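PDB 4CKM: SAS-6 from Leishmania major, which probably helps to build the cartwheel of centrioles and basal bodies, self-assembling partly through its N-terminal domain, the piece present here. Local coordinates for residues Thr43-Ser48 and Leu61-Arg66; Tyr136-Val141 and Leu155-Thr160. All blocks are in the same frame, centred on the assembly; numbering follows the deposited sequence.

Contact 1: residues Thr43-Ser48 and Leu61-Arg66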
ATOM      1  N   THR A  43       3.739   5.181  24.866  1.00 43.52           N
ATOM      2  CA  THR A  43       2.825   4.106  25.199  1.00 41.25           C
ATOM      3  C   THR A  43       3.393   2.782  24.764  1.00 42.75           C
ATOM      4  O   THR A  43       4.546   2.711  24.310  1.00 42.57           O
ATOM      5  CB  THR A  43       1.422   4.353  24.588  1.00 43.44           C
ATOM      6  OG1 THR A  43       0.484   3.447  25.156  1.00 45.73           O
ATOM      7  CG2 THR A  43       1.396   4.186  23.076  1.00 43.38           C
ATOM      8  N   THR A  44       2.600   1.730  24.942  1.00 40.65           N
ATOM      9  CA  THR A  44       3.009   0.388  24.563  1.00 38.59           C
ATOM     10  C   THR A  44       2.014  -0.159  23.581  1.00 36.34           C
ATOM     11  O   THR A  44       0.822   0.132  23.662  1.00 36.38           O
ATOM     12  CB  THR A  44       3.147  -0.502  25.793  1.00 43.06           C
ATOM     13  OG1 THR A  44       4.201   0.042  26.593  1.00 47.56           O
ATOM     14  CG2 THR A  44       3.542  -1.938  25.412  1.00 43.03           C
ATOM     15  N   VAL A  45       2.509  -0.878  22.584  1.00 34.63           N
ATOM     16  CA  VAL A  45       1.636  -1.422  21.549  1.00 34.32           C
ATOM     17  C   VAL A  45       2.142  -2.782  21.178  1.00 32.73           C
ATOM     18  O   VAL A  45       3.340  -3.041  21.265  1.00 30.88           O
ATOM     19  CB  VAL A  45       1.605  -0.561  20.268  1.00 35.55           C
ATOM     20  CG1 VAL A  45       0.800   0.684  20.492  1.00 36.92           C
ATOM     21  CG2 VAL A  45       3.016  -0.187  19.833  1.00 37.80           C
ATOM     22  N   MET A  46       1.223  -3.645  20.759  1.00 32.88           N
ATOM     23  CA  MET A  46       1.602  -4.951  20.239  1.00 33.47           C
ATOM     24  C   MET A  46       2.066  -4.785  18.791  1.00 32.27           C
ATOM     25  O   MET A  46       1.396  -4.139  17.980  1.00 30.62           O
ATOM     26  CB  MET A  46       0.412  -5.916  20.292  1.00 35.34           C
ATOM     27  CG  MET A  46      -0.050  -6.240  21.696  1.00 38.49           C
ATOM     28  SD  MET A  46       1.266  -7.071  22.576  1.00 46.07           S
ATOM     29  CE  MET A  46       0.592  -7.037  24.233  1.00 53.33           C
ATOM     30  N   VAL A  47       3.184  -5.417  18.465  1.00 31.10           N
ATOM     31  CA  VAL A  47       3.738  -5.358  17.127  1.00 29.39           C
ATOM     32  C   VAL A  47       4.147  -6.745  16.693  1.00 28.75           C
ATOM     33  O   VAL A  47       4.801  -7.460  17.435  1.00 29.87           O
ATOM     34  CB  VAL A  47       4.952  -4.400  17.089  1.00 28.72           C
ATOM     35  CG1 VAL A  47       5.456  -4.195  15.660  1.00 29.91           C
ATOM     36  CG2 VAL A  47       4.581  -3.049  17.706  1.00 29.11           C
ATOM     37  N   SER A  48       3.775  -7.123  15.475  1.00 30.51           N
ATOM     38  CA  SER A  48       4.386  -8.294  14.839  1.00 30.61           C
ATOM     39  C   SER A  48       5.762  -7.901  14.299  1.00 31.94           C
ATOM     40  O   SER A  48       5.863  -7.088  13.381  1.00 31.86           O
ATOM     41  CB  SER A  48       3.504  -8.862  13.719  1.00 29.84           C
ATOM     42  OG  SER A  48       4.168  -9.938  13.071  1.00 28.71           O
ATOM     43  N   LEU A  61       5.774  -3.359  22.294  1.00 36.35           N
ATOM     44  CA  LEU A  61       6.867  -2.416  22.083  1.00 35.47           C
ATOM     45  C   LEU A  61       6.485  -1.053  22.598  1.00 32.41           C
ATOM     46  O   LEU A  61       5.316  -0.659  22.575  1.00 33.12           O
ATOM     47  CB  LEU A  61       7.246  -2.320  20.593  1.00 34.87           C
ATOM     48  CG  LEU A  61       7.889  -3.543  19.926  1.00 36.65           C
ATOM     49  CD1 LEU A  61       8.158  -3.303  18.439  1.00 34.71           C
ATOM     50  CD2 LEU A  61       9.182  -3.952  20.630  1.00 37.44           C
ATOM     51  N   GLY A  62       7.479  -0.328  23.078  1.00 32.36           N
ATOM     52  CA  GLY A  62       7.273   1.076  23.424  1.00 32.94           C
ATOM     53  C   GLY A  62       7.246   1.909  22.143  1.00 35.11           C
ATOM     54  O   GLY A  62       8.072   1.733  21.239  1.00 34.11           O
ATOM     55  N   VAL A  63       6.305   2.822  22.058  1.00 33.24           N
ATOM     56  CA  VAL A  63       6.295   3.727  20.963  1.00 35.16           C
ATOM     57  C   VAL A  63       6.224   5.138  21.496  1.00 38.05           C
ATOM     58  O   VAL A  63       5.500   5.411  22.463  1.00 37.08           O
ATOM     59  CB  VAL A  63       5.141   3.432  19.994  1.00 36.77           C
ATOM     60  CG1 VAL A  63       3.805   3.787  20.602  1.00 36.96           C
ATOM     61  CG2 VAL A  63       5.336   4.210  18.708  1.00 39.47           C
ATOM     62  N   TYR A  64       6.959   6.033  20.837  1.00 37.94           N
ATOM     63  CA  TYR A  64       7.196   7.373  21.349  1.00 40.08           C
ATOM     64  C   TYR A  64       7.221   8.358  20.187  1.00 38.85           C
ATOM     65  O   TYR A  64       7.958   8.184  19.221  1.00 38.35           O
ATOM     66  CB  TYR A  64       8.530   7.354  22.104  1.00 44.06           C
ATOM     67  CG  TYR A  64       9.014   8.661  22.709  1.00 48.80           C
ATOM     68  CD1 TYR A  64       8.559   9.090  23.958  1.00 53.12           C
ATOM     69  CD2 TYR A  64       9.971   9.434  22.065  1.00 53.20           C
ATOM     70  CE1 TYR A  64       9.022  10.265  24.526  1.00 53.63           C
ATOM     71  CE2 TYR A  64      10.443  10.610  22.628  1.00 53.29           C
ATOM     72  CZ  TYR A  64       9.964  11.016  23.850  1.00 55.05           C
ATOM     73  OH  TYR A  64      10.427  12.175  24.392  1.00 55.98           O
ATOM     74  N   VAL A  65       6.377   9.368  20.252  1.00 38.31           N
ATOM     75  CA  VAL A  65       6.316  10.374  19.212  1.00 38.17           C
ATOM     76  C   VAL A  65       6.515  11.730  19.878  1.00 38.57           C
ATOM     77  O   VAL A  65       5.793  12.075  20.822  1.00 39.30           O
ATOM     78  CB  VAL A  65       4.965  10.353  18.449  1.00 36.48           C
ATOM     79  CG1 VAL A  65       4.918  11.455  17.403  1.00 34.69           C
ATOM     80  CG2 VAL A  65       4.716   9.010  17.789  1.00 36.92           C
ATOM     81  N   ARG A  66       7.495  12.482  19.383  1.00 39.46           N
ATOM     82  CA  ARG A  66       7.817  13.815  19.911  1.00 44.09           C
ATOM     83  C   ARG A  66       8.054  14.815  18.774  1.00 41.99           C
ATOM     84  O   ARG A  66       8.636  14.460  17.744  1.00 39.99           O
ATOM     85  CB  ARG A  66       9.072  13.743  20.786  1.00 49.35           C
ATOM     86  CG  ARG A  66       9.423  15.045  21.496  1.00 59.20           C
ATOM     87  CD  ARG A  66      10.656  14.884  22.385  1.00 64.97           C
ATOM     88  NE  ARG A  66      11.903  14.747  21.618  1.00 74.59           N
ATOM     89  CZ  ARG A  66      13.018  14.131  22.042  1.00 79.61           C
ATOM     90  NH1 ARG A  66      13.082  13.549  23.241  1.00 81.02           N
ATOM     91  NH2 ARG A  66      14.086  14.081  21.250  1.00 78.14           N
TER
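L61 N donates to V45 O over 2.7 Å with an N-H...O angle of 173°, the shortest hydrogen bond between the two segments. V45 N returns to L61 O at 2.8 Å, closing the ring of a hydrogen-bonded antiparallel pair. The segments belong to the hairpin of strands 39-50 and 57-70, the first two strands of this chain, which is the N-terminal domain of SAS-6. The N-to-C directions of the two short segments differ by 126°, so they diverge beyond the paired residues. L61 O is approached twice, since T44 CA also lies 3.2 Å from it in a CA-H...O contact. The second hydrogen-bonded pair, T43 with V63, has the same form, V63 N reaching T43 O at 2.9 Å.

Side chains of T43, V45, L61 and V63 share one face, where A130 and L126 of helix 117-130 meet T43, V45 and V63. T43 and V63 run side by side, and V45 CG2 lies 4.1 Å from V63 CG1. L61 crosses V47 at about a right angle, its CD1 lying 3.6 Å from V47 CB. With V63 CG1 set between the backbone N and the carbonyl carbon (chi1 70°), this methyl presses on T43 CG2 at 3.5 Å, tighter than normal van der Waals contact.

Contact 2: residues Tyr136-Val141 and Leu155-Thr160; sequences YELSFV and LRVLET
Y136 crosses V157 and E159 of the facing strand obliquely. Its CB lies 3.4 Å from L158 O. A chi1 of -66° sets CG beside the backbone N, and from there the two sides of the ring meet different partners: CD2 meets V157 CG1 at 3.9 Å, while CD1 meets E159 CB at 3.7 Å. Farther out, CE1 is almost equally near E159 CB, CG and CD, so the extended glutamate chain passes beside it. The carboxylate plane is turned 54° from the ring. The carboxylate finds its hydrogen bond in H168, whose ring also meets that of Y136; M125 and I129 of helix 117-130 pack against the tyrosine as well.

The two segments form an antiparallel hairpin, strands 136-142 and 152-160, within the SAS-6 N-terminal domain, whose family belongs to the XRCC4 clan. Two hydrogen-bonded pairs fix the register, E137 with L158 (E137 N to L158 O 2.7 Å) and S139 with R156 (R156 N to S139 O 2.8 Å).

Between these pairs, L138 and V157 lie side by side on the Y136 face, L138 CD2 being 3.7 Å from V157 CG2. Next along this face, F140 turns a ring edge to L155, whose N is 3.5 Å from F140 CD1.

E137, S139, R156 and L158 occupy the other face. Here the R156 chain bends at chi3 (79°), which brings its guanidinium back over L158, with L158 CD2 3.7 Å above the plane and over its centre. The charged group forms salt bridges with E167 of the same chain and, through NH1, with E110 of the second subunit.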
ATOM      1  N   TYR A 136      -6.846  -1.672  13.273  1.00 39.69           N
ATOM      2  CA  TYR A 136      -5.569  -1.657  12.614  1.00 39.34           C
ATOM      3  C   TYR A 136      -4.577  -2.441  13.415  1.00 34.95           C
ATOM      4  O   TYR A 136      -4.738  -2.591  14.601  1.00 32.61           O
ATOM      5  CB  TYR A 136      -5.049  -0.213  12.449  1.00 41.07           C
ATOM      6  CG  TYR A 136      -5.858   0.684  11.511  1.00 44.50           C
ATOM      7  CD1 TYR A 136      -6.853   0.173  10.683  1.00 48.81           C
ATOM      8  CD2 TYR A 136      -5.598   2.050  11.433  1.00 47.82           C
ATOM      9  CE1 TYR A 136      -7.573   0.997   9.830  1.00 50.22           C
ATOM     10  CE2 TYR A 136      -6.313   2.878  10.586  1.00 48.96           C
ATOM     11  CZ  TYR A 136      -7.296   2.345   9.785  1.00 51.65           C
ATOM     12  OH  TYR A 136      -8.009   3.159   8.936  1.00 56.56           O
ATOM     13  N   GLU A 137      -3.524  -2.890  12.748  1.00 32.76           N
ATOM     14  CA  GLU A 137      -2.430  -3.640  13.373  1.00 35.87           C
ATOM     15  C   GLU A 137      -1.096  -3.009  13.025  1.00 30.55           C
ATOM     16  O   GLU A 137      -1.010  -2.261  12.064  1.00 29.25           O
ATOM     17  CB  GLU A 137      -2.364  -5.063  12.814  1.00 37.73           C
ATOM     18  CG  GLU A 137      -3.514  -5.960  13.194  1.00 45.65           C
ATOM     19  CD  GLU A 137      -3.441  -7.328  12.504  1.00 47.41           C
ATOM     20  OE1 GLU A 137      -2.662  -7.518  11.535  1.00 51.19           O
ATOM     21  OE2 GLU A 137      -4.189  -8.218  12.928  1.00 58.86           O
ATOM     22  N   LEU A 138      -0.059  -3.379  13.763  1.00 29.38           N
ATOM     23  CA  LEU A 138       1.302  -2.937  13.479  1.00 31.61           C
ATOM     24  C   LEU A 138       2.246  -4.100  13.189  1.00 31.60           C
ATOM     25  O   LEU A 138       2.210  -5.158  13.854  1.00 30.15           O
ATOM     26  CB  LEU A 138       1.876  -2.164  14.656  1.00 32.54           C
ATOM     27  CG  LEU A 138       1.136  -0.883  15.024  1.00 34.62           C
ATOM     28  CD1 LEU A 138       1.654  -0.343  16.352  1.00 35.07           C
ATOM     29  CD2 LEU A 138       1.305   0.147  13.917  1.00 34.59           C
ATOM     30  N   SER A 139       3.114  -3.865  12.218  1.00 29.57           N
ATOM     31  CA  SER A 139       4.144  -4.799  11.823  1.00 30.96           C
ATOM     32  C   SER A 139       5.455  -4.033  11.780  1.00 29.28           C
ATOM     33  O   SER A 139       5.461  -2.853  11.432  1.00 30.18           O
ATOM     34  CB  SER A 139       3.829  -5.353  10.449  1.00 32.74           C
ATOM     35  OG  SER A 139       4.873  -6.212  10.052  1.00 36.47           O
ATOM     36  N   PHE A 140       6.546  -4.671  12.183  1.00 28.55           N
ATOM     37  CA  PHE A 140       7.869  -4.073  12.080  1.00 30.29           C
ATOM     38  C   PHE A 140       8.829  -5.090  11.507  1.00 33.65           C
ATOM     39  O   PHE A 140       9.134  -6.084  12.148  1.00 33.20           O
ATOM     40  CB  PHE A 140       8.366  -3.573  13.418  1.00 31.96           C
ATOM     41  CG  PHE A 140       9.589  -2.700  13.331  1.00 32.25           C
ATOM     42  CD1 PHE A 140       9.546  -1.479  12.660  1.00 34.48           C
ATOM     43  CD2 PHE A 140      10.765  -3.079  13.925  1.00 32.21           C
ATOM     44  CE1 PHE A 140      10.653  -0.655  12.593  1.00 33.73           C
ATOM     45  CE2 PHE A 140      11.891  -2.266  13.843  1.00 35.92           C
ATOM     46  CZ  PHE A 140      11.832  -1.053  13.178  1.00 35.54           C
ATOM     47  N   VAL A 141       9.274  -4.849  10.276  1.00 34.70           N
ATOM     48  CA  VAL A 141      10.143  -5.776   9.569  1.00 34.40           C
ATOM     49  C   VAL A 141      11.550  -5.232   9.482  1.00 35.06           C
ATOM     50  O   VAL A 141      11.776  -4.186   8.895  1.00 34.93           O
ATOM     51  CB  VAL A 141       9.650  -5.979   8.143  1.00 35.33           C
ATOM     52  CG1 VAL A 141      10.529  -6.997   7.435  1.00 35.04           C
ATOM     53  CG2 VAL A 141       8.174  -6.405   8.141  1.00 36.08           C
ATOM     54  N   LEU A 155       8.193   0.000   9.827  1.00 30.43           N
ATOM     55  CA  LEU A 155       6.955  -0.032  10.589  1.00 30.93           C
ATOM     56  C   LEU A 155       5.780   0.164   9.664  1.00 31.34           C
ATOM     57  O   LEU A 155       5.702   1.191   8.987  1.00 32.47           O
ATOM     58  CB  LEU A 155       6.936   1.098  11.620  1.00 30.16           C
ATOM     59  CG  LEU A 155       5.660   1.139  12.493  1.00 30.59           C
ATOM     60  CD1 LEU A 155       5.612  -0.062  13.418  1.00 31.81           C
ATOM     61  CD2 LEU A 155       5.605   2.396  13.331  1.00 30.72           C
ATOM     62  N   ARG A 156       4.859  -0.798   9.652  1.00 31.98           N
ATOM     63  CA  ARG A 156       3.673  -0.723   8.829  1.00 31.58           C
ATOM     64  C   ARG A 156       2.395  -0.679   9.685  1.00 33.21           C
ATOM     65  O   ARG A 156       2.266  -1.393  10.679  1.00 33.33           O
ATOM     66  CB  ARG A 156       3.622  -1.933   7.909  1.00 34.87           C
ATOM     67  CG  ARG A 156       4.784  -2.058   6.940  1.00 37.69           C
ATOM     68  CD  ARG A 156       4.800  -3.413   6.225  1.00 39.70           C
ATOM     69  NE  ARG A 156       3.842  -3.459   5.122  1.00 43.49           N
ATOM     70  CZ  ARG A 156       3.129  -4.539   4.743  1.00 48.10           C
ATOM     71  NH1 ARG A 156       3.250  -5.709   5.370  1.00 46.50           N
ATOM     72  NH2 ARG A 156       2.260  -4.449   3.730  1.00 45.68           N
ATOM     73  N   VAL A 157       1.448   0.165   9.290  1.00 32.35           N
ATOM     74  CA  VAL A 157       0.126   0.199   9.882  1.00 31.62           C
ATOM     75  C   VAL A 157      -0.798  -0.482   8.901  1.00 32.59           C
ATOM     76  O   VAL A 157      -0.950  -0.020   7.771  1.00 33.33           O
ATOM     77  CB  VAL A 157      -0.368   1.634  10.126  1.00 33.11           C
ATOM     78  CG1 VAL A 157      -1.770   1.622  10.699  1.00 32.75           C
ATOM     79  CG2 VAL A 157       0.557   2.375  11.080  1.00 33.01           C
ATOM     80  N   LEU A 158      -1.398  -1.585   9.342  1.00 32.06           N
ATOM     81  CA  LEU A 158      -2.151  -2.491   8.483  1.00 32.83           C
ATOM     82  C   LEU A 158      -3.604  -2.580   8.904  1.00 31.95           C
ATOM     83  O   LEU A 158      -3.942  -2.466  10.086  1.00 33.89           O
ATOM     84  CB  LEU A 158      -1.540  -3.896   8.559  1.00 34.31           C
ATOM     85  CG  LEU A 158      -0.047  -3.948   8.227  1.00 34.28           C
ATOM     86  CD1 LEU A 158       0.491  -5.357   8.459  1.00 35.03           C
ATOM     87  CD2 LEU A 158       0.198  -3.468   6.787  1.00 32.29           C
ATOM     88  N   GLU A 159      -4.462  -2.780   7.921  1.00 32.58           N
ATOM     89  CA  GLU A 159      -5.882  -3.019   8.150  1.00 34.24           C
ATOM     90  C   GLU A 159      -6.248  -4.259   7.379  1.00 32.59           C
ATOM     91  O   GLU A 159      -5.977  -4.343   6.184  1.00 32.73           O
ATOM     92  CB  GLU A 159      -6.715  -1.862   7.611  1.00 37.07           C
ATOM     93  CG  GLU A 159      -8.220  -2.076   7.730  1.00 41.35           C
ATOM     94  CD  GLU A 159      -9.053  -1.075   6.934  1.00 45.61           C
ATOM     95  OE1 GLU A 159      -8.498  -0.283   6.149  1.00 49.15           O
ATOM     96  OE2 GLU A 159     -10.288  -1.091   7.081  1.00 52.84           O
ATOM     97  N   THR A 160      -6.853  -5.220   8.045  1.00 33.15           N
ATOM     98  CA  THR A 160      -7.304  -6.418   7.369  1.00 36.53           C
ATOM     99  C   THR A 160      -8.775  -6.254   7.019  1.00 37.73           C
ATOM    100  O   THR A 160      -9.582  -6.046   7.884  1.00 37.84           O
ATOM    101  CB  THR A 160      -7.038  -7.672   8.218  1.00 36.66           C
ATOM    102  OG1 THR A 160      -5.619  -7.933   8.233  1.00 40.31           O
ATOM    103  CG2 THR A 160      -7.698  -8.886   7.595  1.00 39.25           C
TER

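In the fold
Contacts 1 and 2 are two hairpins of one mixed sheet whose first and last strands also pair, with centres about 12 Å apart. Contact 1 (43-48 with 61-66) closes before contact 2 (136-141 with 155-160) opens, and helices 102-109 and 117-130 lie between them in sequence. Strands 39-50 and 136-142 join the hairpins edge to edge: S48 O lies 2.8 Å from F140 N, and S48 N lies 3.0 Å from L138 O, both probable hydrogen bonds. This pairing, with helix 117-130 packed on both hairpins, ties them into one domain. R156 of contact 2 lies at the interface with the second subunit, whereas contact 1 is touched by no other chain of the assembly.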